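Local coordinates for transcriptional regulator ComR (Streptococcus vestibularis F0396, PDB 6HU8), which probably binds DNA as a peptide-responsive regulator of competence, pairing a helix-turn-helix domain with a tetratricopeptide domain of the RNPP family, at residues D167-F170 against Y171-G175; V188-V191 against L192-N195; N195-D199 against D200-I204. All coordinates share one frame; numbering follows the deposited sequence.

Overall arrangement
The three contacts follow one another along the chain within the tetratricopeptide domain and trace its path through three successive helices. Interaction 1 lies at the C-terminal end of helix 160-173, interaction 2 where helix 181-192 runs out into a loop, and interaction 3 where that loop enters helix 200-219. The centres of interactions 1 and 2 are about 17 Å apart and those of interactions 1 and 3 about 22 Å. Interactions 2 and 3, with centres about 13 Å apart, share N195 and touch between Q194 and Y202. These two together form the connection from helix 181-192 to helix 200-219 in the helical solenoid, while interaction 1 ends the preceding helix.

Interaction 1: D167-F170 against Y171-G175; sequences DYYF and YHLYG
H172 turns its imidazole back on its own helix and donates from ND1 to the main-chain oxygen of Y168, one turn earlier, at 2.7 Å and with an N-H...O angle of 162°. The acceptor lies in the imidazole plane, whereas the nitrogen sits above the carbonyl plane of Y168. The peptide N of H172 reaches the same oxygen only weakly, so the side chain supplies the stronger bond. The imidazole also points an edge at the phenol ring of Y168 in a T-shaped pair with planes at 86°; its CE1 lies 3.8 Å above that ring, offset toward the rim. With chi1 at -153°, the Y168 ring swings to the carbonyl side of its residue, where H172 and Y171 meet it. The ring of Y171 runs nearly parallel to that of Y168 but is slid far aside, touching through CD2 at 3.8 Å from Y168 CE1.

This aromatic cluster occupies the last turns of helix 160-173 in the tetratricopeptide domain. W135 and Y145 also stack on H172, and NE2 hydrogen-bonds to E142, so both imidazole nitrogens are engaged, which would favour a protonated ring; the Y168 hydroxyl bonds to N128 ND2 and that of Y171 to the main-chain oxygen of T133.

Elsewhere round the helix, L173 CD1 packs obliquely against the Y169 ring, 3.7 Å from CZ, and both side chains touch F184 of helix 181-192. L173 N bonds to F170 O at 2.9 Å, three residues back, and only weakly to Y169 O, four back.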
ATOM      1  N   ASP A 167      -2.086   2.618  -0.693  1.00 35.00           N
ATOM      2  CA  ASP A 167      -2.948   2.567   0.482  1.00 37.50           C
ATOM      3  C   ASP A 167      -2.812   3.859   1.315  1.00 39.31           C
ATOM      4  O   ASP A 167      -3.821   4.455   1.728  1.00 35.63           O
ATOM      5  CB  ASP A 167      -2.609   1.338   1.327  1.00 39.91           C
ATOM      6  CG  ASP A 167      -3.798   0.807   2.086  1.00 45.73           C
ATOM      7  OD1 ASP A 167      -4.879   1.439   2.035  1.00 46.90           O
ATOM      8  OD2 ASP A 167      -3.642  -0.249   2.733  1.00 47.19           O
ATOM      9  N   TYR A 168      -1.573   4.304   1.538  1.00 37.45           N
ATOM     10  CA  TYR A 168      -1.319   5.518   2.327  1.00 38.11           C
ATOM     11  C   TYR A 168      -1.924   6.743   1.640  1.00 39.66           C
ATOM     12  O   TYR A 168      -2.420   7.675   2.301  1.00 37.75           O
ATOM     13  CB  TYR A 168       0.183   5.727   2.541  1.00 37.79           C
ATOM     14  CG  TYR A 168       0.546   6.494   3.794  1.00 36.06           C
ATOM     15  CD1 TYR A 168      -0.079   6.221   5.010  1.00 41.58           C
ATOM     16  CD2 TYR A 168       1.538   7.477   3.772  1.00 41.64           C
ATOM     17  CE1 TYR A 168       0.263   6.913   6.163  1.00 42.19           C
ATOM     18  CE2 TYR A 168       1.894   8.170   4.920  1.00 40.12           C
ATOM     19  CZ  TYR A 168       1.252   7.888   6.109  1.00 42.73           C
ATOM     20  OH  TYR A 168       1.609   8.571   7.243  1.00 43.69           O
ATOM     21  N   TYR A 169      -1.876   6.743   0.312  1.00 38.92           N
ATOM     22  CA  TYR A 169      -2.506   7.806  -0.469  1.00 38.68           C
ATOM     23  C   TYR A 169      -4.015   7.856  -0.187  1.00 43.29           C
ATOM     24  O   TYR A 169      -4.547   8.909   0.176  1.00 41.32           O
ATOM     25  CB  TYR A 169      -2.223   7.613  -1.969  1.00 38.23           C
ATOM     26  CG  TYR A 169      -3.197   8.346  -2.879  1.00 41.81           C
ATOM     27  CD1 TYR A 169      -3.305   9.743  -2.846  1.00 41.73           C
ATOM     28  CD2 TYR A 169      -3.999   7.646  -3.777  1.00 42.90           C
ATOM     29  CE1 TYR A 169      -4.202  10.418  -3.676  1.00 43.02           C
ATOM     30  CE2 TYR A 169      -4.910   8.316  -4.609  1.00 44.29           C
ATOM     31  CZ  TYR A 169      -5.001   9.697  -4.551  1.00 44.77           C
ATOM     32  OH  TYR A 169      -5.887  10.362  -5.366  1.00 43.78           O
ATOM     33  N   PHE A 170      -4.705   6.724  -0.329  1.00 37.79           N
ATOM     34  CA  PHE A 170      -6.140   6.669  -0.032  1.00 40.56           C
ATOM     35  C   PHE A 170      -6.424   7.108   1.401  1.00 45.53           C
ATOM     36  O   PHE A 170      -7.419   7.796   1.671  1.00 41.27           O
ATOM     37  CB  PHE A 170      -6.691   5.260  -0.280  1.00 35.78           C
ATOM     38  CG  PHE A 170      -6.669   4.861  -1.724  1.00 32.80           C
ATOM     39  CD1 PHE A 170      -6.937   5.800  -2.718  1.00 36.37           C
ATOM     40  CD2 PHE A 170      -6.382   3.564  -2.096  1.00 35.63           C
ATOM     41  CE1 PHE A 170      -6.925   5.453  -4.061  1.00 34.76           C
ATOM     42  CE2 PHE A 170      -6.371   3.206  -3.444  1.00 38.19           C
ATOM     43  CZ  PHE A 170      -6.631   4.156  -4.425  1.00 36.17           C
ATOM     44  N   TYR A 171      -5.528   6.726   2.309  1.00 41.70           N
ATOM     45  CA  TYR A 171      -5.596   7.150   3.705  1.00 43.43           C
ATOM     46  C   TYR A 171      -5.579   8.676   3.856  1.00 45.70           C
ATOM     47  O   TYR A 171      -6.170   9.203   4.797  1.00 48.88           O
ATOM     48  CB  TYR A 171      -4.438   6.533   4.475  1.00 42.67           C
ATOM     49  CG  TYR A 171      -4.452   6.717   5.978  1.00 45.01           C
ATOM     50  CD1 TYR A 171      -5.428   6.119   6.763  1.00 47.03           C
ATOM     51  CD2 TYR A 171      -3.443   7.432   6.617  1.00 45.35           C
ATOM     52  CE1 TYR A 171      -5.422   6.254   8.150  1.00 49.34           C
ATOM     53  CE2 TYR A 171      -3.422   7.571   7.997  1.00 48.40           C
ATOM     54  CZ  TYR A 171      -4.415   6.982   8.761  1.00 52.03           C
ATOM     55  OH  TYR A 171      -4.399   7.120  10.134  1.00 51.20           O
ATOM     56  N   HIS A 172      -4.906   9.377   2.943  1.00 42.63           N
ATOM     57  CA  HIS A 172      -4.933  10.850   2.939  1.00 48.10           C
ATOM     58  C   HIS A 172      -6.321  11.393   2.578  1.00 54.28           C
ATOM     59  O   HIS A 172      -6.708  12.485   3.006  1.00 56.17           O
ATOM     60  CB  HIS A 172      -3.927  11.442   1.939  1.00 46.19           C
ATOM     61  CG  HIS A 172      -2.512  11.429   2.410  1.00 44.12           C
ATOM     62  ND1 HIS A 172      -1.840  10.266   2.716  1.00 41.93           N
ATOM     63  CD2 HIS A 172      -1.635  12.439   2.621  1.00 48.00           C
ATOM     64  CE1 HIS A 172      -0.610  10.560   3.102  1.00 47.14           C
ATOM     65  NE2 HIS A 172      -0.457  11.873   3.046  1.00 48.04           N
ATOM     66  N   LEU A 173      -7.042  10.646   1.749  1.00 49.21           N
ATOM     67  CA  LEU A 173      -8.311  11.119   1.210  1.00 50.90           C
ATOM     68  C   LEU A 173      -9.471  10.846   2.146  1.00 51.93           C
ATOM     69  O   LEU A 173     -10.564  11.354   1.936  1.00 49.46           O
ATOM     70  CB  LEU A 173      -8.601  10.466  -0.140  1.00 45.42           C
ATOM     71  CG  LEU A 173      -7.588  10.725  -1.244  1.00 45.63           C
ATOM     72  CD1 LEU A 173      -8.098  10.171  -2.555  1.00 43.15           C
ATOM     73  CD2 LEU A 173      -7.321  12.222  -1.351  1.00 51.43           C
ATOM     74  N   TYR A 174      -9.234  10.030   3.169  1.00 51.82           N
ATOM     75  CA  TYR A 174     -10.297   9.637   4.083  1.00 55.74           C
ATOM     76  C   TYR A 174     -10.960  10.841   4.748  1.00 58.14           C
ATOM     77  O   TYR A 174     -10.287  11.694   5.326  1.00 61.03           O
ATOM     78  CB  TYR A 174      -9.762   8.694   5.156  1.00 60.25           C
ATOM     79  CG  TYR A 174     -10.855   8.116   6.023  1.00 66.02           C
ATOM     80  CD1 TYR A 174     -11.638   7.060   5.571  1.00 69.94           C
ATOM     81  CD2 TYR A 174     -11.116   8.633   7.289  1.00 68.65           C
ATOM     82  CE1 TYR A 174     -12.647   6.528   6.356  1.00 71.58           C
ATOM     83  CE2 TYR A 174     -12.125   8.109   8.080  1.00 72.61           C
ATOM     84  CZ  TYR A 174     -12.886   7.056   7.609  1.00 74.84           C
ATOM     85  OH  TYR A 174     -13.891   6.526   8.391  1.00 81.49           O
ATOM     86  N   GLY A 175     -12.284  10.903   4.657  1.00 61.83           N
ATOM     87  CA  GLY A 175     -13.035  11.974   5.283  1.00 62.96           C
ATOM     88  C   GLY A 175     -13.058  13.272   4.499  1.00 60.60           C
ATOM     89  O   GLY A 175     -13.828  14.174   4.819  1.00 65.03           O
TER

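Interaction 2: V188-V191 against L192-N195; sequences VDRV and LKQN
L192 meets V188 one turn back, and its peptide N closes a regular helical bond to V188 O at 2.9 Å. The two side chains lie alongside each other and point the same way, with L192 CD1 3.8 Å from V188 CG1. This is the C-terminal end of helix 181-192, one of the antiparallel helices that build a tetratricopeptide solenoid, and from here the bonding changes: K193 N bonds better to R190 O than to D189 O, where the bond is weak, and Q194 N bonds to V191 O.

K193 stretches out beyond CG and crosses D189, laying K193 CE 3.5 Å from D189 OD1 and OD2. Its ammonium group forms a long salt bridge with D189 OD2. The R190 guanidinium also comes near, with NH1 3.8 Å from K193 NZ; the carboxylate would partly offset this proximity of like charges.

Q194 folds back over the helix end. A bend at chi2 of -54° returns its amide to R190 O, while OE1 accepts from F158 N and NE2 also donates to K156 O. With OE1 accepting and NE2 donating twice, the buried amide is held at both ends and its orientation is fixed. The side chain of R190 passes the amide at about a right angle, with R190 CG 3.8 Å from Q194 NE2. NZ of K232 bonds to the main-chain oxygens of L192 and Q194.

R190 O accepts two bonds, from K193 N and from Q194 NE2, which arrive on opposite faces of the carbonyl plane; the amide bond is 2.8 Å long and nearly straight, at 172°.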
ATOM      1  N   VAL A 188      -6.872   4.881  -9.485  1.00 45.13           N
ATOM      2  CA  VAL A 188      -7.946   3.888  -9.514  1.00 43.53           C
ATOM      3  C   VAL A 188      -7.877   3.079 -10.795  1.00 43.87           C
ATOM      4  O   VAL A 188      -7.933   1.852 -10.761  1.00 43.76           O
ATOM      5  CB  VAL A 188      -9.355   4.535  -9.399  1.00 40.84           C
ATOM      6  CG1 VAL A 188     -10.441   3.485  -9.590  1.00 36.15           C
ATOM      7  CG2 VAL A 188      -9.515   5.223  -8.055  1.00 38.16           C
ATOM      8  N   ASP A 189      -7.728   3.771 -11.923  1.00 44.64           N
ATOM      9  CA  ASP A 189      -7.726   3.102 -13.216  1.00 45.33           C
ATOM     10  C   ASP A 189      -6.573   2.104 -13.332  1.00 48.20           C
ATOM     11  O   ASP A 189      -6.727   1.017 -13.896  1.00 48.30           O
ATOM     12  CB  ASP A 189      -7.662   4.129 -14.351  1.00 47.92           C
ATOM     13  CG  ASP A 189      -7.449   3.481 -15.709  1.00 58.07           C
ATOM     14  OD1 ASP A 189      -8.403   2.862 -16.225  1.00 59.15           O
ATOM     15  OD2 ASP A 189      -6.320   3.569 -16.252  1.00 64.81           O
ATOM     16  N   ARG A 190      -5.419   2.466 -12.787  1.00 44.58           N
ATOM     17  CA  ARG A 190      -4.257   1.596 -12.883  1.00 48.28           C
ATOM     18  C   ARG A 190      -4.371   0.445 -11.887  1.00 44.60           C
ATOM     19  O   ARG A 190      -3.951  -0.676 -12.173  1.00 45.69           O
ATOM     20  CB  ARG A 190      -2.966   2.392 -12.661  1.00 49.96           C
ATOM     21  CG  ARG A 190      -1.732   1.650 -13.118  1.00 54.54           C
ATOM     22  CD  ARG A 190      -1.872   1.235 -14.580  1.00 59.34           C
ATOM     23  NE  ARG A 190      -1.703   2.370 -15.489  1.00 64.43           N
ATOM     24  CZ  ARG A 190      -1.944   2.324 -16.798  1.00 68.82           C
ATOM     25  NH1 ARG A 190      -2.370   1.195 -17.360  1.00 59.73           N
ATOM     26  NH2 ARG A 190      -1.756   3.409 -17.548  1.00 70.09           N
ATOM     27  N   VAL A 191      -4.955   0.714 -10.723  1.00 42.91           N
ATOM     28  CA  VAL A 191      -5.209  -0.351  -9.754  1.00 45.15           C
ATOM     29  C   VAL A 191      -6.125  -1.411 -10.354  1.00 43.96           C
ATOM     30  O   VAL A 191      -5.870  -2.609 -10.228  1.00 45.15           O
ATOM     31  CB  VAL A 191      -5.839   0.185  -8.455  1.00 45.33           C
ATOM     32  CG1 VAL A 191      -6.418  -0.965  -7.623  1.00 42.14           C
ATOM     33  CG2 VAL A 191      -4.803   0.962  -7.657  1.00 38.73           C
ATOM     34  N   LEU A 192      -7.173  -0.948 -11.035  1.00 48.07           N
ATOM     35  CA  LEU A 192      -8.152  -1.825 -11.665  1.00 45.98           C
ATOM     36  C   LEU A 192      -7.573  -2.707 -12.778  1.00 47.09           C
ATOM     37  O   LEU A 192      -8.150  -3.748 -13.101  1.00 46.25           O
ATOM     38  CB  LEU A 192      -9.313  -0.994 -12.218  1.00 42.98           C
ATOM     39  CG  LEU A 192     -10.268  -0.462 -11.152  1.00 44.06           C
ATOM     40  CD1 LEU A 192     -11.338   0.442 -11.767  1.00 38.80           C
ATOM     41  CD2 LEU A 192     -10.891  -1.634 -10.393  1.00 37.03           C
ATOM     42  N   LYS A 193      -6.436  -2.317 -13.345  1.00 46.34           N
ATOM     43  CA  LYS A 193      -5.837  -3.086 -14.440  1.00 47.05           C
ATOM     44  C   LYS A 193      -4.732  -4.040 -13.997  1.00 51.06           C
ATOM     45  O   LYS A 193      -4.133  -4.724 -14.830  1.00 50.87           O
ATOM     46  CB  LYS A 193      -5.269  -2.151 -15.504  1.00 50.21           C
ATOM     47  CG  LYS A 193      -6.296  -1.334 -16.272  1.00 53.94           C
ATOM     48  CD  LYS A 193      -5.577  -0.388 -17.236  1.00 60.58           C
ATOM     49  CE  LYS A 193      -6.538   0.511 -17.999  1.00 64.99           C
ATOM     50  NZ  LYS A 193      -5.797   1.222 -19.082  1.00 66.23           N
ATOM     51  N   GLN A 194      -4.449  -4.094 -12.699  1.00 52.09           N
ATOM     52  CA  GLN A 194      -3.376  -4.963 -12.218  1.00 47.60           C
ATOM     53  C   GLN A 194      -3.735  -6.423 -12.421  1.00 53.21           C
ATOM     54  O   GLN A 194      -4.872  -6.848 -12.163  1.00 47.60           O
ATOM     55  CB  GLN A 194      -3.071  -4.693 -10.737  1.00 43.31           C
ATOM     56  CG  GLN A 194      -2.523  -3.293 -10.469  1.00 44.90           C
ATOM     57  CD  GLN A 194      -1.307  -2.971 -11.320  1.00 47.16           C
ATOM     58  OE1 GLN A 194      -0.270  -3.620 -11.200  1.00 44.84           O
ATOM     59  NE2 GLN A 194      -1.434  -1.976 -12.191  1.00 45.38           N
ATOM     60  N   ASN A 195      -2.767  -7.193 -12.903  1.00 46.32           N
ATOM     61  CA  ASN A 195      -2.938  -8.630 -12.973  1.00 52.86           C
ATOM     62  C   ASN A 195      -3.173  -9.160 -11.567  1.00 52.65           C
ATOM     63  O   ASN A 195      -2.683  -8.583 -10.599  1.00 49.87           O
ATOM     64  CB  ASN A 195      -1.721  -9.307 -13.610  1.00 53.00           C
ATOM     65  CG  ASN A 195      -1.801 -10.827 -13.533  1.00 59.57           C
ATOM     66  OD1 ASN A 195      -2.723 -11.443 -14.080  1.00 63.14           O
ATOM     67  ND2 ASN A 195      -0.845 -11.438 -12.838  1.00 62.66           N
TER

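Interaction 3: N195-D199 against D200-I204; sequences NIPTD and DAYNI
N203 reaches back from the first turn of helix 200-219 and donates from ND2 to P197 O at 3.0 Å, tying the loop to the helix. Its other amide atom, OD1, packs 3.2 Å from P197 CD. Beside it the proline ring crosses the side chain of Y202 at about a right angle, with P197 CG 3.5 Å from Y202 CD2, so the proline ring rests against Y202 and the N203 amide together.

D199 is the N-cap. Its main-chain oxygen accepts from N203 N at 2.9 Å in a firm bond within the carbonyl plane, whereas the side-chain cap is weak: OD1 receives Y202 N at 3.4 Å, though almost straight. A chi1 of 178° extends the carboxylate away from the D199 nitrogen and over the start of the helix, and OD2 rests against Y202 CB.

The outer side is looser. N195 and T198 are exposed, and N195 approaches only the Y202 ring, through its main-chain oxygen.

Helix 226-240 flanks the turn: I196 packs on V236, while S240 bonds to N203 ND2 and D200 OD1. The hydroxyl of Y202 bonds to F158 O, and its ring leans on T160 and L163 of helix 160-173.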
ATOM      1  N   ASN A 195      -2.767  -7.193 -12.903  1.00 46.32           N
ATOM      2  CA  ASN A 195      -2.938  -8.630 -12.973  1.00 52.86           C
ATOM      3  C   ASN A 195      -3.173  -9.160 -11.567  1.00 52.65           C
ATOM      4  O   ASN A 195      -2.683  -8.583 -10.599  1.00 49.87           O
ATOM      5  CB  ASN A 195      -1.721  -9.307 -13.610  1.00 53.00           C
ATOM      6  CG  ASN A 195      -1.801 -10.827 -13.533  1.00 59.57           C
ATOM      7  OD1 ASN A 195      -2.723 -11.443 -14.080  1.00 63.14           O
ATOM      8  ND2 ASN A 195      -0.845 -11.438 -12.838  1.00 62.66           N
ATOM      9  N   ILE A 196      -3.942 -10.239 -11.454  1.00 50.98           N
ATOM     10  CA  ILE A 196      -4.161 -10.883 -10.173  1.00 47.69           C
ATOM     11  C   ILE A 196      -3.349 -12.182 -10.139  1.00 52.85           C
ATOM     12  O   ILE A 196      -3.681 -13.141 -10.826  1.00 53.15           O
ATOM     13  CB  ILE A 196      -5.662 -11.164  -9.926  1.00 47.30           C
ATOM     14  CG1 ILE A 196      -6.485  -9.890 -10.147  1.00 49.51           C
ATOM     15  CG2 ILE A 196      -5.877 -11.719  -8.525  1.00 46.75           C
ATOM     16  CD1 ILE A 196      -7.986 -10.076  -9.938  1.00 46.95           C
ATOM     17  N   PRO A 197      -2.265 -12.207  -9.346  1.00 53.68           N
ATOM     18  CA  PRO A 197      -1.331 -13.335  -9.304  1.00 52.10           C
ATOM     19  C   PRO A 197      -1.670 -14.370  -8.241  1.00 53.72           C
ATOM     20  O   PRO A 197      -2.595 -14.160  -7.455  1.00 53.60           O
ATOM     21  CB  PRO A 197      -0.006 -12.657  -8.959  1.00 55.01           C
ATOM     22  CG  PRO A 197      -0.430 -11.553  -8.019  1.00 51.62           C
ATOM     23  CD  PRO A 197      -1.792 -11.082  -8.515  1.00 49.60           C
ATOM     24  N   THR A 198      -0.916 -15.467  -8.222  1.00 51.99           N
ATOM     25  CA  THR A 198      -0.944 -16.427  -7.118  1.00 57.39           C
ATOM     26  C   THR A 198       0.054 -15.962  -6.061  1.00 56.79           C
ATOM     27  O   THR A 198       1.242 -16.315  -6.087  1.00 58.20           O
ATOM     28  CB  THR A 198      -0.616 -17.869  -7.594  1.00 56.72           C
ATOM     29  OG1 THR A 198      -1.750 -18.404  -8.290  1.00 64.55           O
ATOM     30  CG2 THR A 198      -0.317 -18.791  -6.414  1.00 62.59           C
ATOM     31  N   ASP A 199      -0.445 -15.137  -5.146  1.00 51.45           N
ATOM     32  CA  ASP A 199       0.369 -14.467  -4.142  1.00 49.00           C
ATOM     33  C   ASP A 199      -0.578 -13.752  -3.206  1.00 47.96           C
ATOM     34  O   ASP A 199      -1.065 -12.647  -3.508  1.00 47.06           O
ATOM     35  CB  ASP A 199       1.354 -13.493  -4.789  1.00 48.81           C
ATOM     36  CG  ASP A 199       2.197 -12.724  -3.774  1.00 49.80           C
ATOM     37  OD1 ASP A 199       2.140 -13.013  -2.562  1.00 54.74           O
ATOM     38  OD2 ASP A 199       2.945 -11.830  -4.208  1.00 50.37           O
ATOM     39  N   ASP A 200      -0.857 -14.402  -2.081  1.00 48.69           N
ATOM     40  CA  ASP A 200      -1.833 -13.899  -1.119  1.00 47.29           C
ATOM     41  C   ASP A 200      -1.424 -12.544  -0.530  1.00 46.02           C
ATOM     42  O   ASP A 200      -2.266 -11.669  -0.378  1.00 41.19           O
ATOM     43  CB  ASP A 200      -2.045 -14.912   0.005  1.00 48.04           C
ATOM     44  CG  ASP A 200      -2.802 -16.157  -0.459  1.00 51.39           C
ATOM     45  OD1 ASP A 200      -3.296 -16.192  -1.610  1.00 45.77           O
ATOM     46  OD2 ASP A 200      -2.917 -17.096   0.352  1.00 51.23           O
ATOM     47  N   ALA A 201      -0.142 -12.381  -0.201  1.00 42.80           N
ATOM     48  CA  ALA A 201       0.343 -11.112   0.336  1.00 45.68           C
ATOM     49  C   ALA A 201       0.008  -9.973  -0.617  1.00 42.02           C
ATOM     50  O   ALA A 201      -0.515  -8.926  -0.201  1.00 44.11           O
ATOM     51  CB  ALA A 201       1.836 -11.170   0.585  1.00 47.56           C
ATOM     52  N   TYR A 202       0.294 -10.188  -1.901  1.00 40.73           N
ATOM     53  CA  TYR A 202       0.037  -9.172  -2.916  1.00 43.03           C
ATOM     54  C   TYR A 202      -1.462  -8.934  -3.051  1.00 39.48           C
ATOM     55  O   TYR A 202      -1.937  -7.781  -3.119  1.00 38.99           O
ATOM     56  CB  TYR A 202       0.635  -9.587  -4.269  1.00 41.60           C
ATOM     57  CG  TYR A 202       0.438  -8.543  -5.357  1.00 43.81           C
ATOM     58  CD1 TYR A 202       1.369  -7.528  -5.554  1.00 42.92           C
ATOM     59  CD2 TYR A 202      -0.682  -8.569  -6.179  1.00 43.70           C
ATOM     60  CE1 TYR A 202       1.192  -6.580  -6.545  1.00 41.08           C
ATOM     61  CE2 TYR A 202      -0.866  -7.622  -7.163  1.00 41.53           C
ATOM     62  CZ  TYR A 202       0.071  -6.630  -7.343  1.00 43.25           C
ATOM     63  OH  TYR A 202      -0.116  -5.676  -8.323  1.00 46.29           O
ATOM     64  N   ASN A 203      -2.217 -10.026  -3.084  1.00 41.86           N
ATOM     65  CA  ASN A 203      -3.656  -9.926  -3.265  1.00 40.60           C
ATOM     66  C   ASN A 203      -4.328  -9.285  -2.060  1.00 41.45           C
ATOM     67  O   ASN A 203      -5.343  -8.613  -2.211  1.00 41.81           O
ATOM     68  CB  ASN A 203      -4.260 -11.294  -3.542  1.00 41.36           C
ATOM     69  CG  ASN A 203      -3.859 -11.831  -4.892  1.00 45.75           C
ATOM     70  OD1 ASN A 203      -3.372 -11.087  -5.741  1.00 49.77           O
ATOM     71  ND2 ASN A 203      -4.055 -13.122  -5.101  1.00 48.51           N
ATOM     72  N   ILE A 204      -3.769  -9.468  -0.868  1.00 38.55           N
ATOM     73  CA  ILE A 204      -4.346  -8.802   0.297  1.00 41.66           C
ATOM     74  C   ILE A 204      -4.125  -7.283   0.213  1.00 42.40           C
ATOM     75  O   ILE A 204      -5.033  -6.508   0.508  1.00 39.50           O
ATOM     76  CB  ILE A 204      -3.774  -9.358   1.601  1.00 43.21           C
ATOM     77  CG1 ILE A 204      -4.327 -10.771   1.815  1.00 49.80           C
ATOM     78  CG2 ILE A 204      -4.185  -8.506   2.765  1.00 42.71           C
ATOM     79  CD1 ILE A 204      -4.051 -11.365   3.181  1.00 52.42           C
TER